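Local coordinates for protein 'Carboxyl esterase 2 (Tuber melanosporum Mel28, PDB 5MIF) that probably hydrolyses carboxylic ester bonds, as an archaeal-like carboxylesterase of the alpha/beta hydrolase fold from a mycorrhizal truffle, at residues A[151-160]-A[251-262]; A[142-150]-A[162-170]. One frame throughout, in Å; residues are numbered along the deposited sequence.

Overall arrangement
Both contacts involve helix 158-173 of an alpha/beta hydrolase fold. Following the chain from the N terminus, the first segment met is strand 142-147, which lies between 90-97 and 109-115 in the sheet; loop 148-157 leads into the helix. Contact 2 (142-150 with 162-170) closes this short connection by laying the helix back over the strand. Contact 1 (151-160 with 251-262) joins the loop and the first turn of the helix to the end of helix 241-251 and the loop that follows it, some 90 residues later. The segments alternate along the chain, so the two closures cross. Their centres lie about 17 Å apart, yet they touch where P159 CB packs on Y148 CD1 at 3.8 Å.

Contact 1 (A[151-160]-A[251-262]); sequences TPKVAYPVPN and FTPDPKSRLEDV
The loop leading into helix 158-173 of the alpha/beta hydrolase fold meets the end of helix 241-251 and the loop after it through Y156 and F251. Y156 N donates to F251 O (2.8 Å, 151° at the hydrogen). Y156 CB sits over the centre of one F251 ring face, 3.8 Å from the centroid, a CH-pi contact. The Y156 ring, its CG anti to the backbone N (chi1 167°), turns an edge toward that face in an offset edge-to-face pair, planes at 72°. T252 CG2 and S257 CB approach the Y156 ring obliquely from one side, V262 CG1 from the other, 3.9 Å from Y156 CE1. At its far end Y156 OH donates to E260 OE1 (2.7 Å), on the anti side but out of the carboxylate plane. Around the F251 rim, P159 CG reaches CE1 at 3.9 Å and T151 CG2 lies near the ring plane. N160 OD1, 3.3 Å from F251 CZ, is buried with no polar partner, whereas N160 ND2 bonds to S198 and E194 of helix 191-206. W120 stacks on F251. An offset edge-to-face pair with its CH-pi contact thus joins two loops beside helix 191-206, which follows this hydrolase fold's probable nucleophile elbow.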
ATOM      1  N   THR A 151      17.967  24.961  -6.832  1.00 40.10           N
ATOM      2  CA  THR A 151      19.220  25.004  -7.578  1.00 42.49           C
ATOM      3  C   THR A 151      18.999  25.692  -8.935  1.00 48.12           C
ATOM      4  O   THR A 151      17.888  25.676  -9.459  1.00 45.41           O
ATOM      5  CB  THR A 151      19.787  23.596  -7.803  1.00 43.50           C
ATOM      6  OG1 THR A 151      18.888  22.863  -8.640  1.00 47.65           O
ATOM      7  CG2 THR A 151      19.966  22.859  -6.478  1.00 41.56           C
ATOM      8  N   PRO A 152      20.053  26.311  -9.504  1.00 48.60           N
ATOM      9  CA  PRO A 152      21.404  26.407  -8.938  1.00 42.61           C
ATOM     10  C   PRO A 152      21.655  27.692  -8.154  1.00 43.28           C
ATOM     11  O   PRO A 152      22.821  28.014  -7.905  1.00 45.32           O
ATOM     12  CB  PRO A 152      22.291  26.364 -10.186  1.00 47.12           C
ATOM     13  CG  PRO A 152      21.464  27.096 -11.221  1.00 47.32           C
ATOM     14  CD  PRO A 152      20.003  26.837 -10.884  1.00 47.99           C
ATOM     15  N   LYS A 153      20.602  28.400  -7.750  1.00 39.36           N
ATOM     16  CA  LYS A 153      20.768  29.591  -6.917  1.00 38.86           C
ATOM     17  C   LYS A 153      21.545  29.229  -5.648  1.00 41.79           C
ATOM     18  O   LYS A 153      22.345  30.015  -5.145  1.00 41.95           O
ATOM     19  CB  LYS A 153      19.413  30.203  -6.585  1.00 44.25           C
ATOM     20  CG  LYS A 153      18.552  30.307  -7.831  1.00 57.50           C
ATOM     21  CD  LYS A 153      17.373  31.266  -7.709  1.00 64.69           C
ATOM     22  CE  LYS A 153      16.687  31.384  -9.073  1.00 69.39           C
ATOM     23  NZ  LYS A 153      16.879  30.113  -9.859  1.00 69.43           N
ATOM     24  N   VAL A 154      21.288  28.035  -5.125  1.00 38.68           N
ATOM     25  CA  VAL A 154      22.121  27.452  -4.080  1.00 37.90           C
ATOM     26  C   VAL A 154      22.449  26.014  -4.460  1.00 36.53           C
ATOM     27  O   VAL A 154      21.976  25.512  -5.479  1.00 37.41           O
ATOM     28  CB  VAL A 154      21.434  27.476  -2.707  1.00 37.45           C
ATOM     29  CG1 VAL A 154      21.182  28.910  -2.253  1.00 35.60           C
ATOM     30  CG2 VAL A 154      20.135  26.649  -2.745  1.00 31.87           C
ATOM     31  N   ALA A 155      23.284  25.363  -3.659  1.00 36.12           N
ATOM     32  CA  ALA A 155      23.579  23.953  -3.864  1.00 34.87           C
ATOM     33  C   ALA A 155      23.593  23.220  -2.535  1.00 36.32           C
ATOM     34  O   ALA A 155      23.566  23.845  -1.464  1.00 36.96           O
ATOM     35  CB  ALA A 155      24.921  23.783  -4.569  1.00 35.00           C
ATOM     36  N   TYR A 156      23.650  21.895  -2.602  1.00 35.42           N
ATOM     37  CA  TYR A 156      23.884  21.094  -1.409  1.00 38.21           C
ATOM     38  C   TYR A 156      25.026  21.707  -0.610  1.00 38.84           C
ATOM     39  O   TYR A 156      26.030  22.117  -1.194  1.00 38.59           O
ATOM     40  CB  TYR A 156      24.222  19.654  -1.795  1.00 39.91           C
ATOM     41  CG  TYR A 156      24.777  18.843  -0.648  1.00 41.51           C
ATOM     42  CD1 TYR A 156      23.928  18.229   0.264  1.00 36.64           C
ATOM     43  CD2 TYR A 156      26.150  18.703  -0.474  1.00 38.36           C
ATOM     44  CE1 TYR A 156      24.424  17.514   1.321  1.00 40.03           C
ATOM     45  CE2 TYR A 156      26.660  17.981   0.580  1.00 43.27           C
ATOM     46  CZ  TYR A 156      25.789  17.379   1.472  1.00 41.11           C
ATOM     47  OH  TYR A 156      26.271  16.661   2.532  1.00 40.24           O
ATOM     48  N   PRO A 157      24.904  21.759   0.726  1.00 38.52           N
ATOM     49  CA  PRO A 157      23.837  21.296   1.620  1.00 38.09           C
ATOM     50  C   PRO A 157      22.871  22.393   2.050  1.00 35.97           C
ATOM     51  O   PRO A 157      22.221  22.262   3.089  1.00 38.37           O
ATOM     52  CB  PRO A 157      24.623  20.794   2.835  1.00 38.37           C
ATOM     53  CG  PRO A 157      25.745  21.799   2.932  1.00 43.56           C
ATOM     54  CD  PRO A 157      26.085  22.199   1.495  1.00 36.98           C
ATOM     55  N   VAL A 158      22.793  23.477   1.290  1.00 37.12           N
ATOM     56  CA  VAL A 158      21.991  24.610   1.721  1.00 33.54           C
ATOM     57  C   VAL A 158      20.476  24.296   1.782  1.00 34.36           C
ATOM     58  O   VAL A 158      19.835  24.626   2.780  1.00 34.90           O
ATOM     59  CB  VAL A 158      22.284  25.855   0.830  1.00 36.81           C
ATOM     60  CG1 VAL A 158      21.309  26.984   1.122  1.00 33.12           C
ATOM     61  CG2 VAL A 158      23.719  26.326   1.075  1.00 34.90           C
ATOM     62  N   PRO A 159      19.899  23.653   0.742  1.00 36.62           N
ATOM     63  CA  PRO A 159      18.471  23.321   0.898  1.00 34.07           C
ATOM     64  C   PRO A 159      18.217  22.379   2.096  1.00 38.84           C
ATOM     65  O   PRO A 159      17.210  22.544   2.805  1.00 36.33           O
ATOM     66  CB  PRO A 159      18.110  22.651  -0.430  1.00 36.52           C
ATOM     67  CG  PRO A 159      19.144  23.202  -1.430  1.00 34.97           C
ATOM     68  CD  PRO A 159      20.407  23.301  -0.604  1.00 35.64           C
ATOM     69  N   ASN A 160      19.120  21.427   2.319  1.00 33.25           N
ATOM     70  CA  ASN A 160      19.044  20.556   3.480  1.00 33.90           C
ATOM     71  C   ASN A 160      19.011  21.345   4.785  1.00 38.79           C
ATOM     72  O   ASN A 160      18.178  21.087   5.659  1.00 35.61           O
ATOM     73  CB  ASN A 160      20.236  19.600   3.497  1.00 34.40           C
ATOM     74  CG  ASN A 160      20.449  18.922   2.153  1.00 38.64           C
ATOM     75  OD1 ASN A 160      20.704  19.586   1.150  1.00 36.02           O
ATOM     76  ND2 ASN A 160      20.355  17.600   2.130  1.00 33.66           N
ATOM     77  N   PHE A 251      22.553  20.047  -7.941  1.00 43.48           N
ATOM     78  CA  PHE A 251      22.396  20.003  -6.489  1.00 40.82           C
ATOM     79  C   PHE A 251      23.721  19.645  -5.809  1.00 38.35           C
ATOM     80  O   PHE A 251      24.109  20.264  -4.827  1.00 40.16           O
ATOM     81  CB  PHE A 251      21.290  18.996  -6.122  1.00 36.95           C
ATOM     82  CG  PHE A 251      21.090  18.803  -4.649  1.00 38.43           C
ATOM     83  CD1 PHE A 251      20.661  19.858  -3.847  1.00 37.63           C
ATOM     84  CD2 PHE A 251      21.270  17.549  -4.070  1.00 36.38           C
ATOM     85  CE1 PHE A 251      20.448  19.681  -2.489  1.00 34.77           C
ATOM     86  CE2 PHE A 251      21.060  17.363  -2.711  1.00 37.88           C
ATOM     87  CZ  PHE A 251      20.642  18.428  -1.918  1.00 35.02           C
ATOM     88  N   THR A 252      24.426  18.667  -6.371  1.00 41.10           N
ATOM     89  CA  THR A 252      25.745  18.272  -5.886  1.00 41.57           C
ATOM     90  C   THR A 252      26.752  18.296  -7.047  1.00 45.81           C
ATOM     91  O   THR A 252      27.142  17.242  -7.553  1.00 43.78           O
ATOM     92  CB  THR A 252      25.734  16.859  -5.251  1.00 41.96           C
ATOM     93  OG1 THR A 252      25.018  15.955  -6.110  1.00 42.42           O
ATOM     94  CG2 THR A 252      25.060  16.879  -3.885  1.00 42.36           C
ATOM     95  N   PRO A 253      27.158  19.509  -7.482  1.00 44.81           N
ATOM     96  CA  PRO A 253      28.111  19.660  -8.590  1.00 49.39           C
ATOM     97  C   PRO A 253      29.453  18.971  -8.318  1.00 45.23           C
ATOM     98  O   PRO A 253      30.100  18.517  -9.253  1.00 47.53           O
ATOM     99  CB  PRO A 253      28.281  21.181  -8.710  1.00 44.69           C
ATOM    100  CG  PRO A 253      27.769  21.747  -7.419  1.00 44.69           C
ATOM    101  CD  PRO A 253      26.686  20.814  -6.985  1.00 36.92           C
ATOM    102  N   ASP A 254      29.863  18.903  -7.055  1.00 47.32           N
ATOM    103  CA  ASP A 254      31.059  18.157  -6.678  1.00 46.81           C
ATOM    104  C   ASP A 254      30.670  16.710  -6.355  1.00 50.70           C
ATOM    105  O   ASP A 254      30.031  16.457  -5.339  1.00 50.16           O
ATOM    106  CB  ASP A 254      31.754  18.817  -5.479  1.00 45.30           C
ATOM    107  CG  ASP A 254      33.043  18.105  -5.065  1.00 45.50           C
ATOM    108  OD1 ASP A 254      33.409  17.084  -5.679  1.00 50.73           O
ATOM    109  OD2 ASP A 254      33.676  18.553  -4.087  1.00 47.37           O
ATOM    110  N   PRO A 255      31.056  15.759  -7.224  1.00 49.88           N
ATOM    111  CA  PRO A 255      30.671  14.355  -7.031  1.00 52.89           C
ATOM    112  C   PRO A 255      31.069  13.783  -5.677  1.00 50.19           C
ATOM    113  O   PRO A 255      30.395  12.876  -5.213  1.00 53.59           O
ATOM    114  CB  PRO A 255      31.406  13.619  -8.165  1.00 53.49           C
ATOM    115  CG  PRO A 255      32.337  14.624  -8.778  1.00 53.49           C
ATOM    116  CD  PRO A 255      31.754  15.965  -8.502  1.00 53.07           C
ATOM    117  N   LYS A 256      32.092  14.332  -5.030  1.00 50.17           N
ATOM    118  CA  LYS A 256      32.509  13.828  -3.723  1.00 48.73           C
ATOM    119  C   LYS A 256      31.478  14.122  -2.637  1.00 50.41           C
ATOM    120  O   LYS A 256      31.430  13.432  -1.615  1.00 50.16           O
ATOM    121  CB  LYS A 256      33.858  14.432  -3.329  1.00 50.23           C
ATOM    122  CG  LYS A 256      34.958  14.178  -4.351  1.00 60.20           C
ATOM    123  CD  LYS A 256      36.302  14.755  -3.894  1.00 67.89           C
ATOM    124  CE  LYS A 256      36.118  16.065  -3.121  1.00 67.78           C
ATOM    125  NZ  LYS A 256      37.112  16.242  -2.021  1.00 81.94           N
ATOM    126  N   SER A 257      30.667  15.152  -2.863  1.00 48.89           N
ATOM    127  CA  SER A 257      29.596  15.508  -1.943  1.00 47.26           C
ATOM    128  C   SER A 257      28.576  14.389  -1.853  1.00 48.24           C
ATOM    129  O   SER A 257      27.997  14.153  -0.793  1.00 46.32           O
ATOM    130  CB  SER A 257      28.899  16.793  -2.386  1.00 48.64           C
ATOM    131  OG  SER A 257      29.820  17.852  -2.529  1.00 52.37           O
ATOM    132  N   ARG A 258      28.382  13.689  -2.966  1.00 45.07           N
ATOM    133  CA  ARG A 258      27.359  12.658  -3.060  1.00 49.12           C
ATOM    134  C   ARG A 258      27.608  11.469  -2.135  1.00 50.87           C
ATOM    135  O   ARG A 258      26.691  10.692  -1.860  1.00 50.13           O
ATOM    136  CB  ARG A 258      27.253  12.182  -4.502  1.00 46.96           C
ATOM    137  CG  ARG A 258      26.908  13.302  -5.457  1.00 47.73           C
ATOM    138  CD  ARG A 258      27.047  12.880  -6.892  1.00 44.61           C
ATOM    139  NE  ARG A 258      27.057  14.041  -7.768  1.00 49.18           N
ATOM    140  CZ  ARG A 258      27.323  14.000  -9.069  1.00 52.26           C
ATOM    141  NH1 ARG A 258      27.595  12.845  -9.656  1.00 49.19           N
ATOM    142  NH2 ARG A 258      27.316  15.119  -9.783  1.00 50.94           N
ATOM    143  N   LEU A 259      28.837  11.338  -1.647  1.00 47.69           N
ATOM    144  CA  LEU A 259      29.191  10.223  -0.776  1.00 48.31           C
ATOM    145  C   LEU A 259      28.869  10.518   0.678  1.00 48.17           C
ATOM    146  O   LEU A 259      28.825   9.606   1.507  1.00 47.43           O
ATOM    147  CB  LEU A 259      30.678   9.887  -0.911  1.00 50.29           C
ATOM    148  CG  LEU A 259      31.144   9.379  -2.277  1.00 51.09           C
ATOM    149  CD1 LEU A 259      32.650   9.266  -2.309  1.00 49.88           C
ATOM    150  CD2 LEU A 259      30.495   8.049  -2.625  1.00 50.01           C
ATOM    151  N   GLU A 260      28.648  11.793   0.988  1.00 45.95           N
ATOM    152  CA  GLU A 260      28.341  12.200   2.354  1.00 44.06           C
ATOM    153  C   GLU A 260      26.960  11.724   2.778  1.00 45.17           C
ATOM    154  O   GLU A 260      26.035  11.680   1.968  1.00 44.87           O
ATOM    155  CB  GLU A 260      28.437  13.716   2.489  1.00 45.33           C
ATOM    156  CG  GLU A 260      29.834  14.258   2.219  1.00 50.23           C
ATOM    157  CD  GLU A 260      29.897  15.773   2.252  1.00 48.84           C
ATOM    158  OE1 GLU A 260      28.957  16.411   2.777  1.00 43.89           O
ATOM    159  OE2 GLU A 260      30.886  16.326   1.740  1.00 53.96           O
ATOM    160  N   ASP A 261      26.826  11.353   4.045  1.00 45.89           N
ATOM    161  CA  ASP A 261      25.559  10.830   4.530  1.00 48.05           C
ATOM    162  C   ASP A 261      24.467  11.915   4.512  1.00 45.66           C
ATOM    163  O   ASP A 261      23.309  11.612   4.261  1.00 42.22           O
ATOM    164  CB  ASP A 261      25.728  10.229   5.930  1.00 49.47           C
ATOM    165  CG  ASP A 261      26.382  11.190   6.909  1.00 50.21           C
ATOM    166  OD1 ASP A 261      26.782  12.291   6.481  1.00 46.75           O
ATOM    167  OD2 ASP A 261      26.502  10.838   8.103  1.00 47.51           O
ATOM    168  N   VAL A 262      24.834  13.176   4.742  1.00 43.65           N
ATOM    169  CA  VAL A 262      23.843  14.249   4.710  1.00 38.68           C
ATOM    170  C   VAL A 262      23.240  14.384   3.308  1.00 38.85           C
ATOM    171  O   VAL A 262      22.041  14.610   3.172  1.00 42.78           O
ATOM    172  CB  VAL A 262      24.447  15.602   5.155  1.00 39.08           C
ATOM    173  CG1 VAL A 262      23.427  16.741   4.994  1.00 35.52           C
ATOM    174  CG2 VAL A 262      24.923  15.505   6.594  1.00 38.46           C
TER

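Contact 2 (A[142-150]-A[162-170]); sequences AVFFVDYTL and QCYAAVQWL
With chi1 at -77° and the chain extended beyond CG, Q162 stretches from the first turns of helix 158-173 to T149 in the loop after strand 142-147. There its amide makes two bonds to one residue. Q162 OE1 accepts from T149 N at 2.7 Å, the donor tilted from the carbonyl plane, and Q162 NE2 donates to T149 OG1 at 2.9 Å, the oxygen lying in the amide plane. The two bonds fix the rotation of the amide about its last torsion and settle which end carries the oxygen; Q162 NE2 has a further, weak bond to N89 O. Y148, its CG placed between the backbone N and the carbonyl carbon (chi1 56°), carries its ring past C163, its far end leading away from the helix; C163 SG approaches the ring obliquely, 3.9 Å from Y148 CD2. The tyrosine hydroxyl is bonded to H116 O, and its ring stacks on that of H116.

Farther back along the strand the contact is apolar. V146 spreads its two methyls over successive turns: CG1 faces C163 SG, and CG2 lies 4.0 Å from A166 CB. The outer end of the F144 ring points at A166, its CE2 packing against A166 CB at 3.9 Å. L170 CD2 sits over one face, offset toward the rim, in a CH-pi contact 3.9 Å from the centroid.

The axes of strand 142-147 and of helix segment 162-170 come within 9.1 Å and run roughly antiparallel (144°). F115 of strand 109-115 also touches V146, C163 and V167, so the helix packs across neighbouring strands. This is part of a beta-alpha-beta crossover of the alpha/beta hydrolase fold: strand 142-147 leads through helix 158-173 to the parallel strand 184-189, passing strand 109-115.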
ATOM      1  N   ALA A 142      -2.211  19.762  10.140  1.00 40.00           N
ATOM      2  CA  ALA A 142      -1.623  20.913   9.466  1.00 42.26           C
ATOM      3  C   ALA A 142      -0.438  20.455   8.616  1.00 43.93           C
ATOM      4  O   ALA A 142       0.195  19.431   8.920  1.00 38.21           O
ATOM      5  CB  ALA A 142      -1.180  21.958  10.475  1.00 39.94           C
ATOM      6  N   VAL A 143      -0.132  21.224   7.567  1.00 42.73           N
ATOM      7  CA  VAL A 143       1.034  20.955   6.722  1.00 36.89           C
ATOM      8  C   VAL A 143       1.967  22.173   6.752  1.00 41.96           C
ATOM      9  O   VAL A 143       1.555  23.302   6.459  1.00 38.26           O
ATOM     10  CB  VAL A 143       0.637  20.648   5.267  1.00 37.86           C
ATOM     11  CG1 VAL A 143       1.883  20.613   4.368  1.00 35.68           C
ATOM     12  CG2 VAL A 143      -0.122  19.325   5.183  1.00 39.72           C
ATOM     13  N   PHE A 144       3.212  21.922   7.147  1.00 36.11           N
ATOM     14  CA  PHE A 144       4.269  22.923   7.201  1.00 36.45           C
ATOM     15  C   PHE A 144       5.112  22.700   5.961  1.00 38.21           C
ATOM     16  O   PHE A 144       5.988  21.829   5.930  1.00 37.71           O
ATOM     17  CB  PHE A 144       5.070  22.762   8.503  1.00 36.73           C
ATOM     18  CG  PHE A 144       6.173  23.770   8.704  1.00 38.75           C
ATOM     19  CD1 PHE A 144       5.888  25.081   9.059  1.00 38.25           C
ATOM     20  CD2 PHE A 144       7.498  23.381   8.619  1.00 35.92           C
ATOM     21  CE1 PHE A 144       6.909  25.996   9.275  1.00 37.17           C
ATOM     22  CE2 PHE A 144       8.520  24.289   8.835  1.00 38.65           C
ATOM     23  CZ  PHE A 144       8.227  25.601   9.158  1.00 36.79           C
ATOM     24  N   PHE A 145       4.804  23.456   4.916  1.00 35.22           N
ATOM     25  CA  PHE A 145       5.406  23.244   3.604  1.00 35.21           C
ATOM     26  C   PHE A 145       6.618  24.171   3.436  1.00 42.06           C
ATOM     27  O   PHE A 145       6.473  25.401   3.373  1.00 40.76           O
ATOM     28  CB  PHE A 145       4.360  23.495   2.517  1.00 38.45           C
ATOM     29  CG  PHE A 145       4.821  23.176   1.126  1.00 36.22           C
ATOM     30  CD1 PHE A 145       5.473  24.139   0.358  1.00 37.95           C
ATOM     31  CD2 PHE A 145       4.575  21.942   0.573  1.00 35.82           C
ATOM     32  CE1 PHE A 145       5.890  23.858  -0.939  1.00 37.20           C
ATOM     33  CE2 PHE A 145       4.991  21.644  -0.728  1.00 40.29           C
ATOM     34  CZ  PHE A 145       5.644  22.609  -1.489  1.00 36.12           C
ATOM     35  N   VAL A 146       7.812  23.582   3.388  1.00 37.85           N
ATOM     36  CA  VAL A 146       9.036  24.368   3.318  1.00 37.61           C
ATOM     37  C   VAL A 146       9.391  24.696   1.870  1.00 38.71           C
ATOM     38  O   VAL A 146       9.652  23.807   1.067  1.00 33.99           O
ATOM     39  CB  VAL A 146      10.203  23.643   3.976  1.00 39.07           C
ATOM     40  CG1 VAL A 146      11.453  24.512   3.892  1.00 37.79           C
ATOM     41  CG2 VAL A 146       9.864  23.330   5.435  1.00 33.06           C
ATOM     42  N   ASP A 147       9.374  25.982   1.545  1.00 38.16           N
ATOM     43  CA  ASP A 147       9.667  26.442   0.192  1.00 39.88           C
ATOM     44  C   ASP A 147      11.139  26.823   0.089  1.00 37.36           C
ATOM     45  O   ASP A 147      11.490  27.996  -0.037  1.00 38.07           O
ATOM     46  CB  ASP A 147       8.742  27.622  -0.160  1.00 41.76           C
ATOM     47  CG  ASP A 147       8.688  27.921  -1.657  1.00 41.35           C
ATOM     48  OD1 ASP A 147       9.146  27.101  -2.485  1.00 40.30           O
ATOM     49  OD2 ASP A 147       8.150  28.987  -2.008  1.00 51.07           O
ATOM     50  N   TYR A 148      12.003  25.819   0.176  1.00 34.74           N
ATOM     51  CA  TYR A 148      13.448  26.031   0.211  1.00 36.65           C
ATOM     52  C   TYR A 148      13.967  26.583  -1.135  1.00 37.74           C
ATOM     53  O   TYR A 148      13.304  26.457  -2.173  1.00 34.34           O
ATOM     54  CB  TYR A 148      14.155  24.717   0.562  1.00 35.46           C
ATOM     55  CG  TYR A 148      13.799  23.600  -0.393  1.00 38.40           C
ATOM     56  CD1 TYR A 148      14.522  23.407  -1.560  1.00 34.73           C
ATOM     57  CD2 TYR A 148      12.724  22.749  -0.137  1.00 40.60           C
ATOM     58  CE1 TYR A 148      14.203  22.389  -2.441  1.00 36.67           C
ATOM     59  CE2 TYR A 148      12.390  21.726  -1.023  1.00 35.18           C
ATOM     60  CZ  TYR A 148      13.129  21.555  -2.170  1.00 35.17           C
ATOM     61  OH  TYR A 148      12.807  20.541  -3.057  1.00 35.31           O
ATOM     62  N   THR A 149      15.158  27.171  -1.122  1.00 35.72           N
ATOM     63  CA  THR A 149      15.721  27.757  -2.336  1.00 38.00           C
ATOM     64  C   THR A 149      16.135  26.685  -3.348  1.00 36.59           C
ATOM     65  O   THR A 149      16.754  25.677  -2.989  1.00 36.72           O
ATOM     66  CB  THR A 149      16.937  28.628  -2.010  1.00 36.61           C
ATOM     67  OG1 THR A 149      16.573  29.583  -1.009  1.00 36.29           O
ATOM     68  CG2 THR A 149      17.428  29.350  -3.258  1.00 34.37           C
ATOM     69  N   LEU A 150      15.792  26.902  -4.610  1.00 33.02           N
ATOM     70  CA  LEU A 150      16.053  25.922  -5.660  1.00 37.91           C
ATOM     71  C   LEU A 150      17.449  26.055  -6.284  1.00 39.95           C
ATOM     72  O   LEU A 150      18.041  27.131  -6.282  1.00 41.92           O
ATOM     73  CB  LEU A 150      14.979  26.050  -6.740  1.00 35.87           C
ATOM     74  CG  LEU A 150      13.563  25.871  -6.169  1.00 42.49           C
ATOM     75  CD1 LEU A 150      12.476  26.258  -7.158  1.00 37.29           C
ATOM     76  CD2 LEU A 150      13.356  24.424  -5.741  1.00 38.82           C
ATOM     77  N   GLN A 162      18.378  24.556   5.137  1.00 34.78           N
ATOM     78  CA  GLN A 162      17.189  25.401   5.180  1.00 34.12           C
ATOM     79  C   GLN A 162      16.033  24.612   5.787  1.00 35.79           C
ATOM     80  O   GLN A 162      15.345  25.094   6.686  1.00 37.19           O
ATOM     81  CB  GLN A 162      16.794  25.885   3.780  1.00 36.55           C
ATOM     82  CG  GLN A 162      17.653  27.019   3.224  1.00 40.26           C
ATOM     83  CD  GLN A 162      17.131  27.529   1.895  1.00 40.49           C
ATOM     84  OE1 GLN A 162      16.815  26.745   1.000  1.00 37.25           O
ATOM     85  NE2 GLN A 162      17.002  28.848   1.774  1.00 39.27           N
ATOM     86  N   CYS A 163      15.834  23.396   5.280  1.00 37.17           N
ATOM     87  CA  CYS A 163      14.762  22.519   5.748  1.00 35.15           C
ATOM     88  C   CYS A 163      14.960  22.184   7.214  1.00 36.55           C
ATOM     89  O   CYS A 163      14.018  22.236   8.003  1.00 37.85           O
ATOM     90  CB  CYS A 163      14.714  21.246   4.920  1.00 32.94           C
ATOM     91  SG  CYS A 163      14.140  21.519   3.255  1.00 34.85           S
ATOM     92  N   TYR A 164      16.191  21.844   7.577  1.00 38.29           N
ATOM     93  CA  TYR A 164      16.500  21.572   8.971  1.00 35.45           C
ATOM     94  C   TYR A 164      16.195  22.794   9.832  1.00 39.78           C
ATOM     95  O   TYR A 164      15.534  22.666  10.863  1.00 39.55           O
ATOM     96  CB  TYR A 164      17.954  21.132   9.146  1.00 36.97           C
ATOM     97  CG  TYR A 164      18.302  20.906  10.593  1.00 36.43           C
ATOM     98  CD1 TYR A 164      17.965  19.722  11.224  1.00 37.78           C
ATOM     99  CD2 TYR A 164      18.933  21.893  11.340  1.00 42.79           C
ATOM    100  CE1 TYR A 164      18.268  19.513  12.552  1.00 43.84           C
ATOM    101  CE2 TYR A 164      19.239  21.700  12.665  1.00 41.86           C
ATOM    102  CZ  TYR A 164      18.903  20.508  13.273  1.00 43.60           C
ATOM    103  OH  TYR A 164      19.204  20.312  14.606  1.00 43.63           O
ATOM    104  N   ALA A 165      16.648  23.979   9.408  1.00 39.78           N
ATOM    105  CA  ALA A 165      16.456  25.189  10.215  1.00 36.38           C
ATOM    106  C   ALA A 165      14.976  25.577  10.370  1.00 37.28           C
ATOM    107  O   ALA A 165      14.554  26.054  11.433  1.00 37.02           O
ATOM    108  CB  ALA A 165      17.249  26.374   9.607  1.00 34.68           C
ATOM    109  N   ALA A 166      14.193  25.365   9.317  1.00 36.64           N
ATOM    110  CA  ALA A 166      12.758  25.633   9.370  1.00 38.13           C
ATOM    111  C   ALA A 166      12.073  24.718  10.386  1.00 38.80           C
ATOM    112  O   ALA A 166      11.184  25.147  11.127  1.00 37.59           O
ATOM    113  CB  ALA A 166      12.129  25.464   7.994  1.00 34.05           C
ATOM    114  N   VAL A 167      12.486  23.455  10.425  1.00 37.26           N
ATOM    115  CA  VAL A 167      11.919  22.531  11.403  1.00 39.38           C
ATOM    116  C   VAL A 167      12.246  22.982  12.827  1.00 41.42           C
ATOM    117  O   VAL A 167      11.371  22.959  13.704  1.00 39.95           O
ATOM    118  CB  VAL A 167      12.396  21.086  11.160  1.00 38.37           C
ATOM    119  CG1 VAL A 167      12.021  20.178  12.341  1.00 37.49           C
ATOM    120  CG2 VAL A 167      11.790  20.567   9.867  1.00 32.86           C
ATOM    121  N   GLN A 168      13.483  23.421  13.055  1.00 37.56           N
ATOM    122  CA  GLN A 168      13.875  23.874  14.396  1.00 40.99           C
ATOM    123  C   GLN A 168      13.024  25.070  14.830  1.00 42.08           C
ATOM    124  O   GLN A 168      12.665  25.197  16.005  1.00 44.52           O
ATOM    125  CB  GLN A 168      15.362  24.244  14.449  1.00 41.91           C
ATOM    126  CG  GLN A 168      16.328  23.122  14.053  1.00 41.52           C
ATOM    127  CD  GLN A 168      15.942  21.753  14.605  1.00 42.48           C
ATOM    128  OE1 GLN A 168      15.921  21.544  15.820  1.00 42.59           O
ATOM    129  NE2 GLN A 168      15.630  20.820  13.712  1.00 35.50           N
ATOM    130  N   TRP A 169      12.726  25.949  13.881  1.00 40.41           N
ATOM    131  CA  TRP A 169      11.843  27.078  14.126  1.00 42.13           C
ATOM    132  C   TRP A 169      10.432  26.620  14.486  1.00 41.82           C
ATOM    133  O   TRP A 169       9.824  27.147  15.412  1.00 44.19           O
ATOM    134  CB  TRP A 169      11.787  27.999  12.903  1.00 41.84           C
ATOM    135  CG  TRP A 169      11.014  29.263  13.157  1.00 44.90           C
ATOM    136  CD1 TRP A 169      11.528  30.469  13.538  1.00 44.96           C
ATOM    137  CD2 TRP A 169       9.592  29.446  13.058  1.00 43.61           C
ATOM    138  NE1 TRP A 169      10.518  31.386  13.685  1.00 42.21           N
ATOM    139  CE2 TRP A 169       9.321  30.786  13.396  1.00 42.50           C
ATOM    140  CE3 TRP A 169       8.522  28.605  12.717  1.00 43.46           C
ATOM    141  CZ2 TRP A 169       8.028  31.313  13.399  1.00 42.25           C
ATOM    142  CZ3 TRP A 169       7.234  29.127  12.724  1.00 46.85           C
ATOM    143  CH2 TRP A 169       7.000  30.470  13.062  1.00 46.02           C
ATOM    144  N   LEU A 170       9.912  25.655  13.735  1.00 41.96           N
ATOM    145  CA  LEU A 170       8.581  25.110  13.978  1.00 40.36           C
ATOM    146  C   LEU A 170       8.524  24.504  15.376  1.00 45.18           C
ATOM    147  O   LEU A 170       7.537  24.668  16.087  1.00 47.21           O
ATOM    148  CB  LEU A 170       8.219  24.064  12.921  1.00 42.53           C
ATOM    149  CG  LEU A 170       6.842  23.384  13.010  1.00 42.85           C
ATOM    150  CD1 LEU A 170       5.719  24.394  12.891  1.00 41.81           C
ATOM    151  CD2 LEU A 170       6.683  22.289  11.961  1.00 39.85           C
TER